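PDB 1QSA: protein (soluble lytic transglycosylase SLT70) from Escherichia coli, which cleaves the glycosidic bonds between N-acetylmuramic acid and N-acetylglucosamine in peptidoglycan, forming a 1,6-anhydro bond in the muramic acid residue. Local coordinates for residues 533-547 and 551-563. Numbering follows the deposited sequence.
Sequences YLQYVYQQFGNNRIF and AYNAGPGRVRTWL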
ATOM      1  N   TYR A 533     -16.310  15.119  -8.709  1.00  9.01           N
ATOM      2  CA  TYR A 533     -16.027  13.931  -9.526  1.00 10.62           C
ATOM      3  C   TYR A 533     -16.845  12.731  -9.040  1.00 11.05           C
ATOM      4  O   TYR A 533     -17.395  11.968  -9.846  1.00 11.10           O
ATOM      5  CB  TYR A 533     -14.537  13.592  -9.518  1.00 10.82           C
ATOM      6  CG  TYR A 533     -14.197  12.503 -10.526  1.00 11.74           C
ATOM      7  CD1 TYR A 533     -14.352  12.728 -11.898  1.00 13.09           C
ATOM      8  CD2 TYR A 533     -13.830  11.225 -10.103  1.00 13.77           C
ATOM      9  CE1 TYR A 533     -14.162  11.691 -12.827  1.00 14.61           C
ATOM     10  CE2 TYR A 533     -13.635  10.181 -11.030  1.00 14.90           C
ATOM     11  CZ  TYR A 533     -13.812  10.424 -12.379  1.00 15.35           C
ATOM     12  OH  TYR A 533     -13.701   9.380 -13.282  1.00 16.88           O
ATOM     13  N   LEU A 534     -16.956  12.585  -7.719  1.00  9.18           N
ATOM     14  CA  LEU A 534     -17.719  11.475  -7.142  1.00  8.65           C
ATOM     15  C   LEU A 534     -19.184  11.562  -7.575  1.00  9.86           C
ATOM     16  O   LEU A 534     -19.783  10.556  -7.967  1.00 10.09           O
ATOM     17  CB  LEU A 534     -17.587  11.498  -5.618  1.00  7.93           C
ATOM     18  CG  LEU A 534     -18.172  10.292  -4.859  1.00  9.06           C
ATOM     19  CD1 LEU A 534     -17.502   8.991  -5.304  1.00  9.55           C
ATOM     20  CD2 LEU A 534     -18.013  10.510  -3.359  1.00  9.13           C
ATOM     21  N   GLN A 535     -19.739  12.774  -7.571  1.00  9.17           N
ATOM     22  CA  GLN A 535     -21.123  12.985  -8.010  1.00  9.25           C
ATOM     23  C   GLN A 535     -21.254  12.637  -9.504  1.00  9.51           C
ATOM     24  O   GLN A 535     -22.245  12.040  -9.927  1.00  9.15           O
ATOM     25  CB  GLN A 535     -21.537  14.448  -7.763  1.00  9.60           C
ATOM     26  CG  GLN A 535     -22.837  14.879  -8.458  1.00  8.60           C
ATOM     27  CD  GLN A 535     -24.062  14.081  -8.055  1.00 10.82           C
ATOM     28  OE1 GLN A 535     -24.192  13.627  -6.918  1.00 10.52           O
ATOM     29  NE2 GLN A 535     -24.989  13.934  -8.992  1.00 12.56           N
ATOM     30  N   TYR A 536     -20.227  12.966 -10.288  1.00 10.32           N
ATOM     31  CA  TYR A 536     -20.225  12.667 -11.715  1.00 11.38           C
ATOM     32  C   TYR A 536     -20.340  11.157 -11.962  1.00 12.30           C
ATOM     33  O   TYR A 536     -21.230  10.724 -12.697  1.00  9.63           O
ATOM     34  CB  TYR A 536     -18.960  13.231 -12.384  1.00 13.41           C
ATOM     35  CG  TYR A 536     -18.701  12.702 -13.785  1.00 12.88           C
ATOM     36  CD1 TYR A 536     -19.590  12.941 -14.832  1.00 17.65           C
ATOM     37  CD2 TYR A 536     -17.566  11.941 -14.051  1.00 17.76           C
ATOM     38  CE1 TYR A 536     -19.341  12.425 -16.125  1.00 17.04           C
ATOM     39  CE2 TYR A 536     -17.318  11.429 -15.320  1.00 18.54           C
ATOM     40  CZ  TYR A 536     -18.199  11.674 -16.346  1.00 17.76           C
ATOM     41  OH  TYR A 536     -17.908  11.180 -17.600  1.00 20.75           O
ATOM     42  N   VAL A 537     -19.473  10.357 -11.342  1.00 11.11           N
ATOM     43  CA  VAL A 537     -19.552   8.906 -11.558  1.00 10.57           C
ATOM     44  C   VAL A 537     -20.812   8.304 -10.915  1.00 10.81           C
ATOM     45  O   VAL A 537     -21.356   7.316 -11.405  1.00 11.56           O
ATOM     46  CB  VAL A 537     -18.248   8.145 -11.146  1.00 11.00           C
ATOM     47  CG1 VAL A 537     -17.082   8.566 -12.056  1.00 11.99           C
ATOM     48  CG2 VAL A 537     -17.907   8.374  -9.695  1.00  9.48           C
ATOM     49  N   TYR A 538     -21.284   8.922  -9.836  1.00 10.38           N
ATOM     50  CA  TYR A 538     -22.493   8.460  -9.161  1.00 10.71           C
ATOM     51  C   TYR A 538     -23.718   8.568 -10.099  1.00 10.61           C
ATOM     52  O   TYR A 538     -24.400   7.576 -10.361  1.00 10.48           O
ATOM     53  CB  TYR A 538     -22.708   9.266  -7.873  1.00 10.30           C
ATOM     54  CG  TYR A 538     -23.831   8.784  -6.963  1.00 10.49           C
ATOM     55  CD1 TYR A 538     -23.724   7.577  -6.261  1.00 10.15           C
ATOM     56  CD2 TYR A 538     -24.969   9.566  -6.755  1.00  9.01           C
ATOM     57  CE1 TYR A 538     -24.723   7.170  -5.368  1.00 10.02           C
ATOM     58  CE2 TYR A 538     -25.972   9.169  -5.863  1.00 12.58           C
ATOM     59  CZ  TYR A 538     -25.831   7.965  -5.173  1.00 13.51           C
ATOM     60  OH  TYR A 538     -26.804   7.552  -4.296  1.00 15.77           O
ATOM     61  N   GLN A 539     -23.954   9.753 -10.667  1.00 10.47           N
ATOM     62  CA  GLN A 539     -25.091   9.934 -11.562  1.00 11.69           C
ATOM     63  C   GLN A 539     -24.915   9.144 -12.857  1.00 12.48           C
ATOM     64  O   GLN A 539     -25.878   8.603 -13.384  1.00 13.15           O
ATOM     65  CB  GLN A 539     -25.329  11.430 -11.850  1.00 12.69           C
ATOM     66  CG  GLN A 539     -24.217  12.150 -12.620  1.00 11.84           C
ATOM     67  CD  GLN A 539     -24.266  11.905 -14.129  1.00 13.58           C
ATOM     68  OE1 GLN A 539     -25.340  11.849 -14.723  1.00 14.22           O
ATOM     69  NE2 GLN A 539     -23.095  11.754 -14.745  1.00 13.48           N
ATOM     70  N   GLN A 540     -23.672   9.024 -13.320  1.00 11.99           N
ATOM     71  CA  GLN A 540     -23.385   8.304 -14.555  1.00 13.23           C
ATOM     72  C   GLN A 540     -23.814   6.836 -14.470  1.00 13.73           C
ATOM     73  O   GLN A 540     -24.318   6.267 -15.445  1.00 13.60           O
ATOM     74  CB  GLN A 540     -21.912   8.409 -14.932  0.64 14.32           C
ATOM     75  CG  GLN A 540     -21.640   7.914 -16.346  0.64 18.34           C
ATOM     76  CD  GLN A 540     -20.272   8.300 -16.846  0.64 20.33           C
ATOM     77  OE1 GLN A 540     -19.293   7.581 -16.640  0.64 21.38           O
ATOM     78  NE2 GLN A 540     -20.194   9.446 -17.513  0.64 18.84           N
ATOM     79  N   PHE A 541     -23.651   6.244 -13.290  1.00 11.81           N
ATOM     80  CA  PHE A 541     -24.027   4.853 -13.087  1.00 14.90           C
ATOM     81  C   PHE A 541     -25.334   4.628 -12.324  1.00 16.52           C
ATOM     82  O   PHE A 541     -25.492   3.621 -11.635  1.00 19.11           O
ATOM     83  CB  PHE A 541     -22.874   4.073 -12.448  1.00 14.50           C
ATOM     84  CG  PHE A 541     -21.699   3.871 -13.370  1.00 14.13           C
ATOM     85  CD1 PHE A 541     -21.699   2.848 -14.309  1.00 16.10           C
ATOM     86  CD2 PHE A 541     -20.604   4.727 -13.319  1.00 14.33           C
ATOM     87  CE1 PHE A 541     -20.624   2.682 -15.190  1.00 16.02           C
ATOM     88  CE2 PHE A 541     -19.531   4.569 -14.188  1.00 15.02           C
ATOM     89  CZ  PHE A 541     -19.541   3.546 -15.127  1.00 14.64           C
ATOM     90  N   GLY A 542     -26.258   5.580 -12.423  1.00 15.36           N
ATOM     91  CA  GLY A 542     -27.558   5.406 -11.789  1.00 13.89           C
ATOM     92  C   GLY A 542     -27.669   5.478 -10.279  1.00 14.54           C
ATOM     93  O   GLY A 542     -28.491   4.771  -9.678  1.00 13.98           O
ATOM     94  N   ASN A 543     -26.840   6.311  -9.660  1.00 12.07           N
ATOM     95  CA  ASN A 543     -26.881   6.517  -8.216  1.00 11.67           C
ATOM     96  C   ASN A 543     -26.673   5.221  -7.432  1.00 12.33           C
ATOM     97  O   ASN A 543     -27.287   5.000  -6.386  1.00 14.53           O
ATOM     98  CB  ASN A 543     -28.210   7.186  -7.814  1.00 14.57           C
ATOM     99  CG  ASN A 543     -28.306   8.641  -8.272  1.00 17.32           C
ATOM    100  OD1 ASN A 543     -27.543   9.098  -9.129  1.00 15.89           O
ATOM    101  ND2 ASN A 543     -29.264   9.371  -7.705  1.00 16.13           N
ATOM    102  N   ASN A 544     -25.722   4.423  -7.901  1.00  9.45           N
ATOM    103  CA  ASN A 544     -25.396   3.145  -7.270  1.00 10.29           C
ATOM    104  C   ASN A 544     -23.972   3.235  -6.716  1.00  9.39           C
ATOM    105  O   ASN A 544     -23.030   3.444  -7.471  1.00  9.51           O
ATOM    106  CB  ASN A 544     -25.523   2.038  -8.324  1.00  9.76           C
ATOM    107  CG  ASN A 544     -25.213   0.668  -7.769  1.00 11.67           C
ATOM    108  OD1 ASN A 544     -24.089   0.409  -7.331  1.00 10.75           O
ATOM    109  ND2 ASN A 544     -26.200  -0.234  -7.809  1.00 10.27           N
ATOM    110  N   ARG A 545     -23.833   3.086  -5.401  1.00  9.89           N
ATOM    111  CA  ARG A 545     -22.539   3.214  -4.734  1.00  8.57           C
ATOM    112  C   ARG A 545     -21.523   2.131  -5.071  1.00  9.78           C
ATOM    113  O   ARG A 545     -20.318   2.346  -4.938  1.00 10.25           O
ATOM    114  CB  ARG A 545     -22.719   3.366  -3.225  1.00 10.78           C
ATOM    115  CG  ARG A 545     -23.450   4.669  -2.843  1.00 11.20           C
ATOM    116  CD  ARG A 545     -23.816   4.656  -1.359  1.00 12.47           C
ATOM    117  NE  ARG A 545     -24.509   3.402  -1.067  1.00 11.98           N
ATOM    118  CZ  ARG A 545     -24.176   2.556  -0.097  1.00 12.84           C
ATOM    119  NH1 ARG A 545     -23.224   2.864   0.782  1.00  9.63           N
ATOM    120  NH2 ARG A 545     -24.848   1.412   0.031  1.00 12.07           N
ATOM    121  N   ILE A 546     -21.989   0.969  -5.515  1.00  9.49           N
ATOM    122  CA  ILE A 546     -21.038  -0.073  -5.895  1.00  9.40           C
ATOM    123  C   ILE A 546     -20.323   0.412  -7.159  1.00 10.01           C
ATOM    124  O   ILE A 546     -19.092   0.397  -7.233  1.00 10.12           O
ATOM    125  CB  ILE A 546     -21.755  -1.431  -6.164  1.00  8.48           C
ATOM    126  CG1 ILE A 546     -22.304  -1.989  -4.842  1.00  9.95           C
ATOM    127  CG2 ILE A 546     -20.793  -2.430  -6.829  1.00 10.75           C
ATOM    128  CD1 ILE A 546     -23.197  -3.229  -5.010  1.00 11.85           C
ATOM    129  N   PHE A 547     -21.112   0.870  -8.133  1.00  9.67           N
ATOM    130  CA  PHE A 547     -20.555   1.364  -9.397  1.00  9.68           C
ATOM    131  C   PHE A 547     -19.725   2.633  -9.234  1.00 10.61           C
ATOM    132  O   PHE A 547     -18.625   2.723  -9.781  1.00 10.91           O
ATOM    133  CB  PHE A 547     -21.665   1.619 -10.429  1.00  9.25           C
ATOM    134  CG  PHE A 547     -22.527   0.415 -10.724  1.00  9.07           C
ATOM    135  CD1 PHE A 547     -22.032  -0.868 -10.573  1.00  9.49           C
ATOM    136  CD2 PHE A 547     -23.851   0.583 -11.152  1.00 10.39           C
ATOM    137  CE1 PHE A 547     -22.829  -1.978 -10.840  1.00 10.41           C
ATOM    138  CE2 PHE A 547     -24.662  -0.521 -11.422  1.00 10.16           C
ATOM    139  CZ  PHE A 547     -24.149  -1.803 -11.267  1.00 11.18           C
ATOM    140  N   ALA A 551     -15.835   2.918  -9.956  1.00  9.85           N
ATOM    141  CA  ALA A 551     -15.433   3.885 -10.984  1.00  9.79           C
ATOM    142  C   ALA A 551     -14.436   4.912 -10.420  1.00  9.34           C
ATOM    143  O   ALA A 551     -13.491   5.303 -11.105  1.00 10.84           O
ATOM    144  CB  ALA A 551     -16.665   4.595 -11.579  1.00 10.51           C
ATOM    145  N   TYR A 552     -14.606   5.313  -9.162  1.00  9.44           N
ATOM    146  CA  TYR A 552     -13.694   6.284  -8.557  1.00 10.22           C
ATOM    147  C   TYR A 552     -12.294   5.680  -8.440  1.00 11.95           C
ATOM    148  O   TYR A 552     -11.299   6.336  -8.735  1.00 13.66           O
ATOM    149  CB  TYR A 552     -14.211   6.719  -7.177  1.00 10.61           C
ATOM    150  CG  TYR A 552     -13.553   7.974  -6.624  1.00  9.51           C
ATOM    151  CD1 TYR A 552     -12.364   7.899  -5.883  1.00 10.22           C
ATOM    152  CD2 TYR A 552     -14.111   9.233  -6.861  1.00  9.48           C
ATOM    153  CE1 TYR A 552     -11.740   9.055  -5.394  1.00  9.27           C
ATOM    154  CE2 TYR A 552     -13.495  10.400  -6.381  1.00 10.67           C
ATOM    155  CZ  TYR A 552     -12.309  10.298  -5.651  1.00 10.10           C
ATOM    156  OH  TYR A 552     -11.684  11.447  -5.209  1.00 11.77           O
ATOM    157  N   ASN A 553     -12.224   4.399  -8.104  1.00 10.79           N
ATOM    158  CA  ASN A 553     -10.937   3.710  -7.943  1.00 12.89           C
ATOM    159  C   ASN A 553     -10.289   3.215  -9.253  1.00 13.54           C
ATOM    160  O   ASN A 553      -9.086   3.405  -9.463  1.00 14.25           O
ATOM    161  CB  ASN A 553     -11.107   2.533  -6.964  1.00 13.01           C
ATOM    162  CG  ASN A 553      -9.809   1.768  -6.721  1.00 14.47           C
ATOM    163  OD1 ASN A 553      -9.645   0.658  -7.195  1.00 17.66           O
ATOM    164  ND2 ASN A 553      -8.886   2.370  -5.980  1.00 17.57           N
ATOM    165  N   ALA A 554     -11.097   2.625 -10.132  1.00 12.72           N
ATOM    166  CA  ALA A 554     -10.612   2.030 -11.376  1.00 12.71           C
ATOM    167  C   ALA A 554     -10.967   2.734 -12.679  1.00 13.87           C
ATOM    168  O   ALA A 554     -10.469   2.347 -13.742  1.00 14.56           O
ATOM    169  CB  ALA A 554     -11.065   0.560 -11.447  1.00 13.18           C
ATOM    170  N   GLY A 555     -11.814   3.753 -12.612  1.00 12.63           N
ATOM    171  CA  GLY A 555     -12.207   4.476 -13.818  1.00 14.34           C
ATOM    172  C   GLY A 555     -13.526   3.961 -14.380  1.00 12.57           C
ATOM    173  O   GLY A 555     -13.806   2.764 -14.323  1.00 11.51           O
ATOM    174  N   PRO A 556     -14.377   4.842 -14.932  1.00 13.97           N
ATOM    175  CA  PRO A 556     -15.668   4.428 -15.496  1.00 13.26           C
ATOM    176  C   PRO A 556     -15.570   3.346 -16.589  1.00 12.82           C
ATOM    177  O   PRO A 556     -16.427   2.476 -16.657  1.00 12.58           O
ATOM    178  CB  PRO A 556     -16.240   5.738 -16.051  1.00 14.90           C
ATOM    179  CG  PRO A 556     -15.634   6.786 -15.161  1.00 15.47           C
ATOM    180  CD  PRO A 556     -14.215   6.310 -14.980  1.00 14.78           C
ATOM    181  N   GLY A 557     -14.510   3.383 -17.398  1.00 12.93           N
ATOM    182  CA  GLY A 557     -14.330   2.407 -18.463  1.00 14.00           C
ATOM    183  C   GLY A 557     -14.289   0.971 -17.973  1.00 13.78           C
ATOM    184  O   GLY A 557     -14.954   0.087 -18.534  1.00 14.48           O
ATOM    185  N   ARG A 558     -13.522   0.748 -16.909  1.00 13.79           N
ATOM    186  CA  ARG A 558     -13.393  -0.579 -16.299  1.00 13.34           C
ATOM    187  C   ARG A 558     -14.735  -1.048 -15.774  1.00 11.11           C
ATOM    188  O   ARG A 558     -15.090  -2.207 -15.960  1.00 12.46           O
ATOM    189  CB  ARG A 558     -12.369  -0.568 -15.157  1.00 16.18           C
ATOM    190  CG  ARG A 558     -10.944  -0.732 -15.620  1.00 21.19           C
ATOM    191  CD  ARG A 558     -10.721  -2.118 -16.239  1.00 23.99           C
ATOM    192  NE  ARG A 558      -9.452  -2.154 -16.961  1.00 29.40           N
ATOM    193  CZ  ARG A 558      -9.043  -3.158 -17.731  1.00 30.54           C
ATOM    194  NH1 ARG A 558      -9.784  -4.253 -17.863  1.00 29.61           N
ATOM    195  NH2 ARG A 558      -7.871  -3.071 -18.350  1.00 31.34           N
ATOM    196  N   VAL A 559     -15.486  -0.150 -15.132  1.00 11.25           N
ATOM    197  CA  VAL A 559     -16.793  -0.525 -14.599  1.00 11.37           C
ATOM    198  C   VAL A 559     -17.730  -0.917 -15.748  1.00 10.91           C
ATOM    199  O   VAL A 559     -18.453  -1.908 -15.634  1.00 11.39           O
ATOM    200  CB  VAL A 559     -17.408   0.588 -13.718  1.00 13.03           C
ATOM    201  CG1 VAL A 559     -18.791   0.172 -13.219  1.00 13.94           C
ATOM    202  CG2 VAL A 559     -16.496   0.885 -12.532  1.00 11.54           C
ATOM    203  N   ARG A 560     -17.691  -0.185 -16.866  1.00 11.38           N
ATOM    204  CA  ARG A 560     -18.526  -0.539 -18.024  1.00 12.04           C
ATOM    205  C   ARG A 560     -18.189  -1.953 -18.511  1.00 11.78           C
ATOM    206  O   ARG A 560     -19.082  -2.755 -18.789  1.00 12.01           O
ATOM    207  CB  ARG A 560     -18.316   0.463 -19.159  0.77 13.04           C
ATOM    208  CG  ARG A 560     -18.946   1.819 -18.895  0.77 15.01           C
ATOM    209  CD  ARG A 560     -18.926   2.690 -20.151  0.77 18.66           C
ATOM    210  NE  ARG A 560     -17.595   3.194 -20.495  0.77 20.76           N
ATOM    211  CZ  ARG A 560     -17.089   4.346 -20.045  0.77 19.25           C
ATOM    212  NH1 ARG A 560     -17.768   5.086 -19.188  0.77 19.66           N
ATOM    213  NH2 ARG A 560     -15.882   4.734 -20.414  0.77 21.17           N
ATOM    214  N   THR A 561     -16.896  -2.249 -18.612  1.00 11.14           N
ATOM    215  CA  THR A 561     -16.434  -3.579 -19.023  1.00 12.24           C
ATOM    216  C   THR A 561     -16.944  -4.662 -18.064  1.00 11.63           C
ATOM    217  O   THR A 561     -17.484  -5.686 -18.485  1.00 11.96           O
ATOM    218  CB  THR A 561     -14.892  -3.619 -19.091  1.00 13.17           C
ATOM    219  OG1 THR A 561     -14.459  -2.744 -20.139  1.00 15.65           O
ATOM    220  CG2 THR A 561     -14.377  -5.026 -19.369  1.00 13.71           C
ATOM    221  N   TRP A 562     -16.779  -4.437 -16.767  1.00 10.76           N
ATOM    222  CA  TRP A 562     -17.245  -5.397 -15.783  1.00 11.29           C
ATOM    223  C   TRP A 562     -18.752  -5.647 -15.867  1.00 11.70           C
ATOM    224  O   TRP A 562     -19.206  -6.793 -15.783  1.00 10.98           O
ATOM    225  CB  TRP A 562     -16.846  -4.924 -14.388  1.00 11.58           C
ATOM    226  CG  TRP A 562     -15.352  -4.895 -14.213  1.00 12.04           C
ATOM    227  CD1 TRP A 562     -14.419  -5.545 -14.983  1.00 12.06           C
ATOM    228  CD2 TRP A 562     -14.618  -4.162 -13.222  1.00 11.05           C
ATOM    229  NE1 TRP A 562     -13.150  -5.260 -14.527  1.00 13.56           N
ATOM    230  CE2 TRP A 562     -13.242  -4.410 -13.454  1.00 12.22           C
ATOM    231  CE3 TRP A 562     -14.985  -3.314 -12.159  1.00 10.77           C
ATOM    232  CZ2 TRP A 562     -12.231  -3.838 -12.666  1.00 12.42           C
ATOM    233  CZ3 TRP A 562     -13.967  -2.746 -11.370  1.00 10.57           C
ATOM    234  CH2 TRP A 562     -12.612  -3.015 -11.634  1.00 12.45           C
ATOM    235  N   LEU A 563     -19.520  -4.582 -16.097  1.00 10.82           N
ATOM    236  CA  LEU A 563     -20.968  -4.723 -16.213  1.00 10.74           C
ATOM    237  C   LEU A 563     -21.346  -5.465 -17.495  1.00 11.14           C
ATOM    238  O   LEU A 563     -22.319  -6.217 -17.519  1.00 11.59           O
ATOM    239  CB  LEU A 563     -21.653  -3.357 -16.125  1.00 11.49           C
ATOM    240  CG  LEU A 563     -21.826  -2.856 -14.686  1.00 10.36           C
ATOM    241  CD1 LEU A 563     -22.221  -1.373 -14.671  1.00 11.73           C
ATOM    242  CD2 LEU A 563     -22.879  -3.724 -13.987  1.00 11.54           C
TER
HETATM  243  O   HOH W   1     -11.909   7.544 -12.192  1.00 44.00           O
HETATM  244  O   HOH W   2     -17.089   7.959 -18.736  1.00 29.76           O
HETATM  245  O   HOH W   3     -20.214   5.237 -18.354  1.00 32.53           O
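Two phenylalanine rings each take a methyl group over one face: Val-559 CG1 lies 4.1 Å from the centroid of the Phe-541 ring, and Leu-563 CD1 stands only 10° off the normal of the Phe-547 ring, both as CH-pi contacts. Three helices of the lysozyme-like Slt-type domain meet here. Helices 523-540 and 556-566 run nearly parallel, 21° between segment axes 12.0 Å apart, and helix 545-554 passes alongside and turns the Ala-551 methyl into the space between them. A Schellman motif with Gly-542 at C-prime ends the first helix, and Asn-544 caps helix 545-554.

Phe-541 fills the middle of the gap. Its CG stands anti to the carbonyl carbon (chi1 -70°), which sends the ring toward helix 556-566. Pro-556 CB comes in the ring plane at the edge, and Phe-541 CE2 also reaches Ala-551 CB at 3.9 Å. Replacing Phe-541 with alanine takes away the ring, and the Val-559 methyl is likely to lose its aromatic face, with a gap left between Ala-551 and Pro-556. On the Phe-547 ring, Asn-544 OD1 lies on the face opposite Leu-563 CD1, displaced toward its edge.

At the other end, Tyr-552 CD2 touches Leu-534 CD1 at 3.7 Å and also Tyr-533 CD2, the two tyrosine rings meeting obliquely, neither stacked nor edge-to-face. The Tyr-552 hydroxyl bonds to Met-495 O, and its side chain adjoins Glu-478, the predicted active-site residue, which places this end beside the probable catalytic site. Tyr-533 OH packs 3.5 Å from Pro-556 CD and is hydrogen-bonded to a water, 2.8 Å away, which donates to Ala-551 O.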